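Local coordinates for protein endoglucanase (Ruminococcus champanellensis, PDB 6WQV) that probably hydrolyses internal beta-1,4 bonds of cellulose and related plant polysaccharides, as a broad-specificity family 5 endoglucanase, and holds cellotriose in its active-site cleft, at residues V210-A215 with L236-H241; I115-H120 with G161-R166. All coordinates share one frame; numbering follows the deposited sequence.

Contact 1: residues V210-A215 with L236-H241; sequences VPTYAA and LIVDIH. With GLC (alpha-D-glucopyranose), chain E.
With chi1 at -55°, the H241 imidazole lies beside its own backbone N and anti to the carbonyl carbon, and this sets one ring face under the methyl of A215. The contact joins two neighbouring parallel strands of a (beta/alpha)8 TIM barrel, 208-211 and 236-241, together with the loop that follows the first. V210 bonds to the second strand through both its backbone N and O: its N donates to I237 O at 2.9 Å, while its O accepts from D239 N. The loop that follows turns back on itself, A215 N bonding to T212 O, and brings A215 O to accept from H241 N at 2.9 Å. Behind this turn, I240 CD1 packs 3.5 Å from T212 OG1, whose hydroxyl is bonded to S216 O, and F277 of helix 263-278 covers both side chains. D239 OD1 is taken by G287 N on the next strand. Over the H241 ring, A215 CB makes a CH-pi contact 3.7 Å from the centroid and 14° off the ring normal, while H241 ND1, at the ring edge, shares a hydrogen bond with glucose O1 at 2.9 Å.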
ATOM      1  N   VAL A 210       0.308  -7.930   4.755  1.00 10.63           N
ATOM      2  CA  VAL A 210       1.400  -8.567   4.022  1.00 10.08           C
ATOM      3  C   VAL A 210       1.001  -8.768   2.566  1.00 10.07           C
ATOM      4  O   VAL A 210      -0.151  -9.134   2.277  1.00 11.97           O
ATOM      5  CB  VAL A 210       1.813  -9.915   4.640  1.00 12.74           C
ATOM      6  CG1 VAL A 210       2.523  -9.715   5.972  1.00 11.93           C
ATOM      7  CG2 VAL A 210       0.601 -10.844   4.799  1.00 13.95           C
ATOM      8  N   PRO A 211       1.930  -8.568   1.628  1.00 10.57           N
ATOM      9  CA  PRO A 211       1.612  -8.823   0.216  1.00 10.57           C
ATOM     10  C   PRO A 211       1.973 -10.222  -0.237  1.00 11.57           C
ATOM     11  O   PRO A 211       2.847 -10.863   0.353  1.00 12.36           O
ATOM     12  CB  PRO A 211       2.496  -7.811  -0.516  1.00 10.88           C
ATOM     13  CG  PRO A 211       3.749  -7.812   0.348  1.00 11.95           C
ATOM     14  CD  PRO A 211       3.269  -7.979   1.786  1.00 11.06           C
ATOM     15  N   THR A 212       1.321 -10.689  -1.296  1.00 11.27           N
ATOM     16  CA  THR A 212       1.842 -11.781  -2.092  1.00 10.12           C
ATOM     17  C   THR A 212       3.006 -11.267  -2.935  1.00 10.74           C
ATOM     18  O   THR A 212       3.352 -10.076  -2.914  1.00 11.36           O
ATOM     19  CB  THR A 212       0.749 -12.263  -3.030  1.00  9.92           C
ATOM     20  OG1 THR A 212       0.301 -11.123  -3.772  1.00 10.72           O
ATOM     21  CG2 THR A 212      -0.433 -12.859  -2.267  1.00 12.98           C
ATOM     22  N   TYR A 213       3.614 -12.173  -3.702  1.00 11.23           N
ATOM     23  CA  TYR A 213       4.582 -11.792  -4.724  1.00 13.51           C
ATOM     24  C   TYR A 213       4.005 -10.656  -5.574  1.00 12.49           C
ATOM     25  O   TYR A 213       2.917 -10.790  -6.138  1.00 12.28           O
ATOM     26  CB  TYR A 213       4.934 -13.007  -5.609  1.00 13.70           C
ATOM     27  CG  TYR A 213       5.929 -12.639  -6.688  1.00 13.35           C
ATOM     28  CD1 TYR A 213       5.509 -11.982  -7.833  1.00 14.52           C
ATOM     29  CD2 TYR A 213       7.289 -12.884  -6.540  1.00 14.70           C
ATOM     30  CE1 TYR A 213       6.404 -11.586  -8.803  1.00 14.87           C
ATOM     31  CE2 TYR A 213       8.195 -12.492  -7.511  1.00 12.42           C
ATOM     32  CZ  TYR A 213       7.747 -11.840  -8.636  1.00 14.17           C
ATOM     33  OH  TYR A 213       8.644 -11.451  -9.605  1.00 15.24           O
ATOM     34  N   ALA A 214       4.730  -9.539  -5.649  1.00 11.89           N
ATOM     35  CA  ALA A 214       4.345  -8.336  -6.407  1.00 12.97           C
ATOM     36  C   ALA A 214       2.964  -7.798  -6.028  1.00 13.67           C
ATOM     37  O   ALA A 214       2.377  -7.008  -6.783  1.00 12.85           O
ATOM     38  CB  ALA A 214       4.453  -8.537  -7.922  1.00 13.73           C
ATOM     39  N   ALA A 215       2.454  -8.176  -4.860  1.00 12.11           N
ATOM     40  CA  ALA A 215       1.081  -7.862  -4.451  1.00 11.25           C
ATOM     41  C   ALA A 215       0.078  -8.244  -5.535  1.00 11.26           C
ATOM     42  O   ALA A 215      -0.945  -7.581  -5.731  1.00 13.63           O
ATOM     43  CB  ALA A 215       0.928  -6.393  -4.053  1.00 12.79           C
ATOM     44  N   LEU A 236      -4.099 -10.624  10.672  1.00 14.04           N
ATOM     45  CA  LEU A 236      -3.338 -10.454   9.443  1.00 12.79           C
ATOM     46  C   LEU A 236      -4.255 -10.253   8.243  1.00 11.51           C
ATOM     47  O   LEU A 236      -5.299 -10.902   8.121  1.00 15.10           O
ATOM     48  CB  LEU A 236      -2.424 -11.656   9.184  1.00 14.07           C
ATOM     49  CG  LEU A 236      -1.408 -11.947  10.288  1.00 14.79           C
ATOM     50  CD1 LEU A 236      -0.526 -13.141   9.899  1.00 15.70           C
ATOM     51  CD2 LEU A 236      -0.546 -10.746  10.611  1.00 15.88           C
ATOM     52  N   ILE A 237      -3.823  -9.361   7.349  1.00 10.91           N
ATOM     53  CA  ILE A 237      -4.548  -8.991   6.142  1.00 12.06           C
ATOM     54  C   ILE A 237      -3.600  -9.093   4.955  1.00 10.21           C
ATOM     55  O   ILE A 237      -2.462  -8.620   5.021  1.00 13.05           O
ATOM     56  CB  ILE A 237      -5.058  -7.542   6.256  1.00 12.15           C
ATOM     57  CG1 ILE A 237      -5.933  -7.358   7.493  1.00 13.34           C
ATOM     58  CG2 ILE A 237      -5.803  -7.122   4.990  1.00 11.99           C
ATOM     59  CD1 ILE A 237      -6.054  -5.898   7.926  1.00 14.54           C
ATOM     60  N   VAL A 238      -4.080  -9.656   3.858  1.00 11.32           N
ATOM     61  CA  VAL A 238      -3.307  -9.689   2.619  1.00 11.41           C
ATOM     62  C   VAL A 238      -3.603  -8.438   1.803  1.00 11.64           C
ATOM     63  O   VAL A 238      -4.765  -8.019   1.677  1.00 11.75           O
ATOM     64  CB  VAL A 238      -3.614 -10.964   1.813  1.00 11.89           C
ATOM     65  CG1 VAL A 238      -2.938 -10.903   0.444  1.00 13.28           C
ATOM     66  CG2 VAL A 238      -3.161 -12.202   2.590  1.00 13.03           C
ATOM     67  N   ASP A 239      -2.557  -7.846   1.232  1.00 11.78           N
ATOM     68  CA  ASP A 239      -2.691  -6.695   0.345  1.00 11.76           C
ATOM     69  C   ASP A 239      -2.485  -7.141  -1.097  1.00 12.53           C
ATOM     70  O   ASP A 239      -1.421  -7.666  -1.452  1.00 12.40           O
ATOM     71  CB  ASP A 239      -1.698  -5.580   0.682  1.00 11.08           C
ATOM     72  CG  ASP A 239      -1.931  -4.303  -0.145  1.00 11.80           C
ATOM     73  OD1 ASP A 239      -2.758  -4.320  -1.082  1.00 14.56           O
ATOM     74  OD2 ASP A 239      -1.277  -3.280   0.143  1.00 15.49           O
ATOM     75  N   ILE A 240      -3.503  -6.927  -1.923  1.00 12.89           N
ATOM     76  CA  ILE A 240      -3.437  -7.130  -3.359  1.00 10.68           C
ATOM     77  C   ILE A 240      -3.581  -5.764  -4.023  1.00 12.10           C
ATOM     78  O   ILE A 240      -4.510  -5.013  -3.700  1.00 14.83           O
ATOM     79  CB  ILE A 240      -4.556  -8.070  -3.833  1.00 11.92           C
ATOM     80  CG1 ILE A 240      -4.409  -9.473  -3.221  1.00 13.19           C
ATOM     81  CG2 ILE A 240      -4.595  -8.107  -5.353  1.00 13.37           C
ATOM     82  CD1 ILE A 240      -3.095 -10.184  -3.512  1.00 14.10           C
ATOM     83  N   HIS A 241      -2.675  -5.437  -4.940  1.00 10.78           N
ATOM     84  CA  HIS A 241      -2.873  -4.290  -5.823  1.00  8.92           C
ATOM     85  C   HIS A 241      -3.547  -4.802  -7.093  1.00 12.66           C
ATOM     86  O   HIS A 241      -3.161  -5.842  -7.643  1.00 13.09           O
ATOM     87  CB  HIS A 241      -1.546  -3.616  -6.180  1.00 11.15           C
ATOM     88  CG  HIS A 241      -0.729  -3.199  -4.992  1.00 10.46           C
ATOM     89  ND1 HIS A 241       0.476  -2.540  -5.120  1.00 13.63           N
ATOM     90  CD2 HIS A 241      -0.922  -3.372  -3.666  1.00 12.55           C
ATOM     91  CE1 HIS A 241       0.988  -2.328  -3.921  1.00 11.84           C
ATOM     92  NE2 HIS A 241       0.160  -2.820  -3.020  1.00 11.76           N
TER
HETATM   93  C1  GLC E   1       2.516  -0.265  -7.655  1.00 19.28           C
HETATM   94  C2  GLC E   1       3.372   0.642  -6.792  1.00 13.23           C
HETATM   95  C3  GLC E   1       3.252   2.099  -6.925  1.00 11.80           C
HETATM   96  C4  GLC E   1       3.194   2.498  -8.380  1.00 11.97           C
HETATM   97  C5  GLC E   1       1.963   1.841  -8.960  1.00 14.21           C
HETATM   98  C6  GLC E   1       1.602   2.296 -10.364  1.00 14.02           C
HETATM   99  O1  GLC E   1       1.315  -0.664  -7.138  1.00 19.54           O
HETATM  100  O2  GLC E   1       3.200   0.196  -5.412  1.00 13.78           O
HETATM  101  O3  GLC E   1       4.446   2.689  -6.287  1.00 11.71           O
HETATM  102  O4  GLC E   1       3.146   3.926  -8.473  1.00 12.33           O
HETATM  103  O5  GLC E   1       2.184   0.375  -9.002  1.00 16.68           O
HETATM  104  O6  GLC E   1       2.572   1.968 -11.260  1.00 16.40           O
HETATM  105  O   HOH W   1      -0.109  -6.201  -8.306  0.52 18.93           O

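Contact 2: residues I115-H120 with G161-R166; sequences ILNIHH and GMNQPR. Unlike the reference sequence in segment 161-166: Q164 (reference Glu). With GLC (alpha-D-glucopyranose), chain E; BGC (beta-D-glucopyranose), chain B.
At the sugar-binding end of the barrel, where strands 113-117 and 157-160 run out into loops, H119 and N163 meet, and both belong to the glycan pocket. The N163 amide stacks on one face of the H119 imidazole, the planes 23° apart, with N163 ND2 3.2 Å from H119 CE1 and displaced toward the rim of the ring. N163 CG stands anti to its backbone N (chi1 -180°), which carries the amide across to the ring and on to the sugar: N163 ND2 donates to glucose O2 at 2.9 Å, and OD1 accepts from R75. H119 is held at two points of its edge. N117 ND2 donates to H119 ND1 at 3.1 Å in the ring plane, and H119 NE2 shares an almost straight hydrogen bond with glucose O3 at 2.9 Å. N117 is itself fixed through OD1 by V78 N, a second-shell support for the histidine. Q164, where the reference sequence has Glu, brings OE1 to 3.0 Å from glucose C1. The backbones are bridged by water: one molecule donates to H119 O and accepts from N163 N at 2.8 Å, and another links H119 O to Q164 N. Farther from the sugar, I118 lays CG1 3.2 Å from G161 O, which also accepts from W143 NE1. Helix 129-149 covers I118 through L139, I142 and W143, helix 179-197 meets M162, and R75 of strand 73-76 touches N117 and H119.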
ATOM      1  N   ILE A 115      -2.292   3.270   7.165  1.00  9.88           N
ATOM      2  CA  ILE A 115      -1.441   2.133   6.833  1.00  9.36           C
ATOM      3  C   ILE A 115      -0.057   2.685   6.533  1.00  8.87           C
ATOM      4  O   ILE A 115       0.096   3.539   5.654  1.00 10.27           O
ATOM      5  CB  ILE A 115      -1.988   1.364   5.625  1.00 10.21           C
ATOM      6  CG1 ILE A 115      -3.350   0.755   5.953  1.00 11.69           C
ATOM      7  CG2 ILE A 115      -1.004   0.278   5.182  1.00 10.47           C
ATOM      8  CD1 ILE A 115      -4.169   0.474   4.723  1.00 11.63           C
ATOM      9  N   LEU A 116       0.940   2.209   7.270  1.00  9.83           N
ATOM     10  CA  LEU A 116       2.332   2.609   7.115  1.00  9.29           C
ATOM     11  C   LEU A 116       3.132   1.396   6.660  1.00  9.01           C
ATOM     12  O   LEU A 116       3.040   0.332   7.284  1.00 10.29           O
ATOM     13  CB  LEU A 116       2.864   3.098   8.465  1.00 10.97           C
ATOM     14  CG  LEU A 116       4.348   3.459   8.533  1.00 10.52           C
ATOM     15  CD1 LEU A 116       4.601   4.645   7.616  1.00 11.48           C
ATOM     16  CD2 LEU A 116       4.776   3.766   9.945  1.00 11.72           C
ATOM     17  N   ASN A 117       3.922   1.551   5.592  1.00  8.76           N
ATOM     18  CA  ASN A 117       4.646   0.423   4.996  1.00  8.44           C
ATOM     19  C   ASN A 117       6.132   0.736   4.825  1.00 11.00           C
ATOM     20  O   ASN A 117       6.640   1.769   5.265  1.00 10.24           O
ATOM     21  CB  ASN A 117       3.999  -0.016   3.671  1.00  9.10           C
ATOM     22  CG  ASN A 117       4.372   0.873   2.489  1.00 10.34           C
ATOM     23  OD1 ASN A 117       5.178   1.791   2.603  1.00 10.48           O
ATOM     24  ND2 ASN A 117       3.780   0.580   1.329  1.00 10.24           N
ATOM     25  N   ILE A 118       6.842  -0.229   4.227  1.00 10.34           N
ATOM     26  CA  ILE A 118       8.074   0.014   3.483  1.00  9.96           C
ATOM     27  C   ILE A 118       7.736  -0.188   2.007  1.00  9.70           C
ATOM     28  O   ILE A 118       6.952  -1.084   1.663  1.00 11.46           O
ATOM     29  CB  ILE A 118       9.265  -0.852   3.942  1.00 11.10           C
ATOM     30  CG1 ILE A 118       9.153  -2.314   3.505  1.00 12.45           C
ATOM     31  CG2 ILE A 118       9.428  -0.802   5.462  1.00 11.45           C
ATOM     32  CD1 ILE A 118      10.328  -3.178   3.983  1.00 14.03           C
ATOM     33  N   HIS A 119       8.280   0.671   1.135  1.00  9.62           N
ATOM     34  CA  HIS A 119       7.752   0.774  -0.217  1.00  9.50           C
ATOM     35  C   HIS A 119       8.814   0.401  -1.240  1.00 11.59           C
ATOM     36  O   HIS A 119       8.993  -0.790  -1.534  1.00 12.64           O
ATOM     37  CB  HIS A 119       7.070   2.134  -0.436  1.00  9.88           C
ATOM     38  CG  HIS A 119       6.056   2.129  -1.537  1.00 10.03           C
ATOM     39  ND1 HIS A 119       4.762   1.682  -1.353  1.00 11.24           N
ATOM     40  CD2 HIS A 119       6.143   2.508  -2.833  1.00 11.13           C
ATOM     41  CE1 HIS A 119       4.099   1.796  -2.488  1.00 10.00           C
ATOM     42  NE2 HIS A 119       4.914   2.297  -3.401  1.00 10.91           N
ATOM     43  N   HIS A 120       9.501   1.363  -1.852  1.00 12.17           N
ATOM     44  CA  HIS A 120      10.441   1.050  -2.929  1.00 10.71           C
ATOM     45  C   HIS A 120      11.805   0.656  -2.355  1.00 12.86           C
ATOM     46  O   HIS A 120      12.798   1.383  -2.450  1.00 14.06           O
ATOM     47  CB  HIS A 120      10.586   2.225  -3.885  1.00 10.79           C
ATOM     48  CG  HIS A 120       9.351   2.554  -4.662  1.00 11.99           C
ATOM     49  ND1 HIS A 120       8.599   1.601  -5.314  1.00 12.56           N
ATOM     50  CD2 HIS A 120       8.761   3.747  -4.930  1.00 11.40           C
ATOM     51  CE1 HIS A 120       7.590   2.184  -5.936  1.00 12.15           C
ATOM     52  NE2 HIS A 120       7.667   3.489  -5.720  1.00 12.14           N
ATOM     53  N   GLY A 161       4.116  -4.859   5.863  1.00  9.03           N
ATOM     54  CA  GLY A 161       5.527  -5.220   5.977  1.00 11.18           C
ATOM     55  C   GLY A 161       6.371  -4.972   4.739  1.00 11.75           C
ATOM     56  O   GLY A 161       7.577  -4.727   4.852  1.00 11.89           O
ATOM     57  N   MET A 162       5.768  -5.070   3.553  1.00 10.71           N
ATOM     58  CA  MET A 162       6.449  -4.862   2.285  1.00 10.69           C
ATOM     59  C   MET A 162       5.402  -4.385   1.291  1.00 10.33           C
ATOM     60  O   MET A 162       4.197  -4.481   1.544  1.00 11.03           O
ATOM     61  CB  MET A 162       7.065  -6.154   1.737  1.00 14.34           C
ATOM     62  CG  MET A 162       8.146  -6.757   2.599  1.00 15.88           C
ATOM     63  SD  MET A 162       8.789  -8.264   1.877  1.00 14.21           S
ATOM     64  CE  MET A 162       7.492  -9.421   2.279  1.00 17.57           C
ATOM     65  N   ASN A 163       5.862  -3.904   0.140  1.00 11.57           N
ATOM     66  CA  ASN A 163       4.954  -3.404  -0.887  1.00 10.24           C
ATOM     67  C   ASN A 163       4.753  -4.403  -2.018  1.00  9.28           C
ATOM     68  O   ASN A 163       3.719  -5.076  -2.072  1.00 10.55           O
ATOM     69  CB  ASN A 163       5.456  -2.069  -1.428  1.00  8.96           C
ATOM     70  CG  ASN A 163       4.550  -1.490  -2.490  1.00 10.29           C
ATOM     71  OD1 ASN A 163       3.334  -1.455  -2.321  1.00 10.69           O
ATOM     72  ND2 ASN A 163       5.143  -1.054  -3.597  1.00 11.86           N
ATOM     73  N   GLN A 164       5.721  -4.489  -2.927  1.00 10.92           N
ATOM     74  CA  GLN A 164       5.638  -5.361  -4.100  1.00 12.37           C
ATOM     75  C   GLN A 164       6.934  -6.141  -4.265  1.00 12.77           C
ATOM     76  O   GLN A 164       7.645  -5.986  -5.261  1.00 12.59           O
ATOM     77  CB  GLN A 164       5.347  -4.547  -5.358  1.00 12.84           C
ATOM     78  CG  GLN A 164       3.937  -4.070  -5.459  1.00 13.98           C
ATOM     79  CD  GLN A 164       3.621  -3.523  -6.826  1.00 14.94           C
ATOM     80  OE1 GLN A 164       4.347  -2.680  -7.355  1.00 15.95           O
ATOM     81  NE2 GLN A 164       2.547  -4.026  -7.429  1.00 17.35           N
ATOM     82  N   PRO A 165       7.273  -6.993  -3.296  1.00 11.17           N
ATOM     83  CA  PRO A 165       8.507  -7.782  -3.421  1.00 12.26           C
ATOM     84  C   PRO A 165       8.473  -8.637  -4.680  1.00 13.20           C
ATOM     85  O   PRO A 165       7.469  -9.287  -4.983  1.00 12.96           O
ATOM     86  CB  PRO A 165       8.504  -8.636  -2.150  1.00 12.65           C
ATOM     87  CG  PRO A 165       7.044  -8.768  -1.795  1.00 12.16           C
ATOM     88  CD  PRO A 165       6.452  -7.415  -2.151  1.00 10.92           C
ATOM     89  N   ARG A 166       9.576  -8.628  -5.422  1.00 12.31           N
ATOM     90  CA  ARG A 166       9.566  -9.234  -6.746  1.00 11.92           C
ATOM     91  C   ARG A 166      10.993  -9.367  -7.263  1.00 14.17           C
ATOM     92  O   ARG A 166      11.945  -8.871  -6.657  1.00 15.18           O
ATOM     93  CB  ARG A 166       8.729  -8.387  -7.706  1.00 14.55           C
ATOM     94  CG  ARG A 166       9.377  -7.046  -8.028  1.00 17.65           C
ATOM     95  CD  ARG A 166       8.408  -6.112  -8.712  1.00 17.88           C
ATOM     96  NE  ARG A 166       9.014  -4.833  -9.074  1.00 17.82           N
ATOM     97  CZ  ARG A 166       9.066  -3.777  -8.270  1.00 18.56           C
ATOM     98  NH1 ARG A 166       8.566  -3.841  -7.048  1.00 19.29           N
ATOM     99  NH2 ARG A 166       9.624  -2.648  -8.695  1.00 20.49           N
TER
HETATM  100  C1  GLC E   1       2.516  -0.265  -7.655  1.00 19.28           C
HETATM  101  C2  GLC E   1       3.372   0.642  -6.792  1.00 13.23           C
HETATM  102  C3  GLC E   1       3.252   2.099  -6.925  1.00 11.80           C
HETATM  103  C4  GLC E   1       3.194   2.498  -8.380  1.00 11.97           C
HETATM  104  C5  GLC E   1       1.963   1.841  -8.960  1.00 14.21           C
HETATM  105  C6  GLC E   1       1.602   2.296 -10.364  1.00 14.02           C
HETATM  106  O1  GLC E   1       1.315  -0.664  -7.138  1.00 19.54           O
HETATM  107  O2  GLC E   1       3.200   0.196  -5.412  1.00 13.78           O
HETATM  108  O3  GLC E   1       4.446   2.689  -6.287  1.00 11.71           O
HETATM  109  O4  GLC E   1       3.146   3.926  -8.473  1.00 12.33           O
HETATM  110  O5  GLC E   1       2.184   0.375  -9.002  1.00 16.68           O
HETATM  111  O6  GLC E   1       2.572   1.968 -11.260  1.00 16.40           O
HETATM  112  C2  BGC B   2       3.668   5.807  -9.806  1.00 12.32           C
HETATM  113  C3  BGC B   2       4.653   6.348 -10.791  1.00 12.77           C
HETATM  114  C4  BGC B   2       6.078   6.183 -10.328  1.00 14.81           C
HETATM  115  C5  BGC B   2       6.380   4.742  -9.983  1.00 14.28           C
HETATM  116  C6  BGC B   2       7.719   4.496  -9.362  1.00 14.02           C
HETATM  117  C1  BGC B   2       3.965   4.354  -9.461  1.00 13.71           C
HETATM  118  O2  BGC B   2       2.320   5.908 -10.329  1.00 13.21           O
HETATM  119  O3  BGC B   2       4.362   7.775 -11.007  1.00 14.48           O
HETATM  120  O4  BGC B   2       7.004   6.530 -11.425  1.00 17.94           O
HETATM  121  O5  BGC B   2       5.378   4.254  -8.994  1.00 13.62           O
HETATM  122  O6  BGC B   2       7.956   3.087  -9.271  1.00 19.75           O
HETATM  123  O   HOH W   2       8.421  -3.396  -3.284  0.76 13.40           O
HETATM  124  O   HOH W   3       8.552  -3.344  -0.211  1.00 13.97           O
HETATM  125  O   HOH W   4       7.843  -1.103  -4.815  1.00 17.49           O

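In the fold
From the N terminus, contact 2 comes first: strand 113-117 runs into 115-120, the chain goes out through helix 129-149 and back along strand 157-160, and the loop segment 161-166 after that strand closes the contact. Helix 179-197 then leads to strand 208-211, where contact 1 opens; it closes at 236-241 after the short helix 219-223. The two loops follow in series, neither nested nor crossed, and together span strands three to six of the barrel. Their ends meet directly: A214 N lies 2.8 Å from P165 O, a probable hydrogen bond, and H241 CE1 packs 3.0 Å from N163 OD1. Both contacts reach the same glucose, which Q288 and E331 also bind.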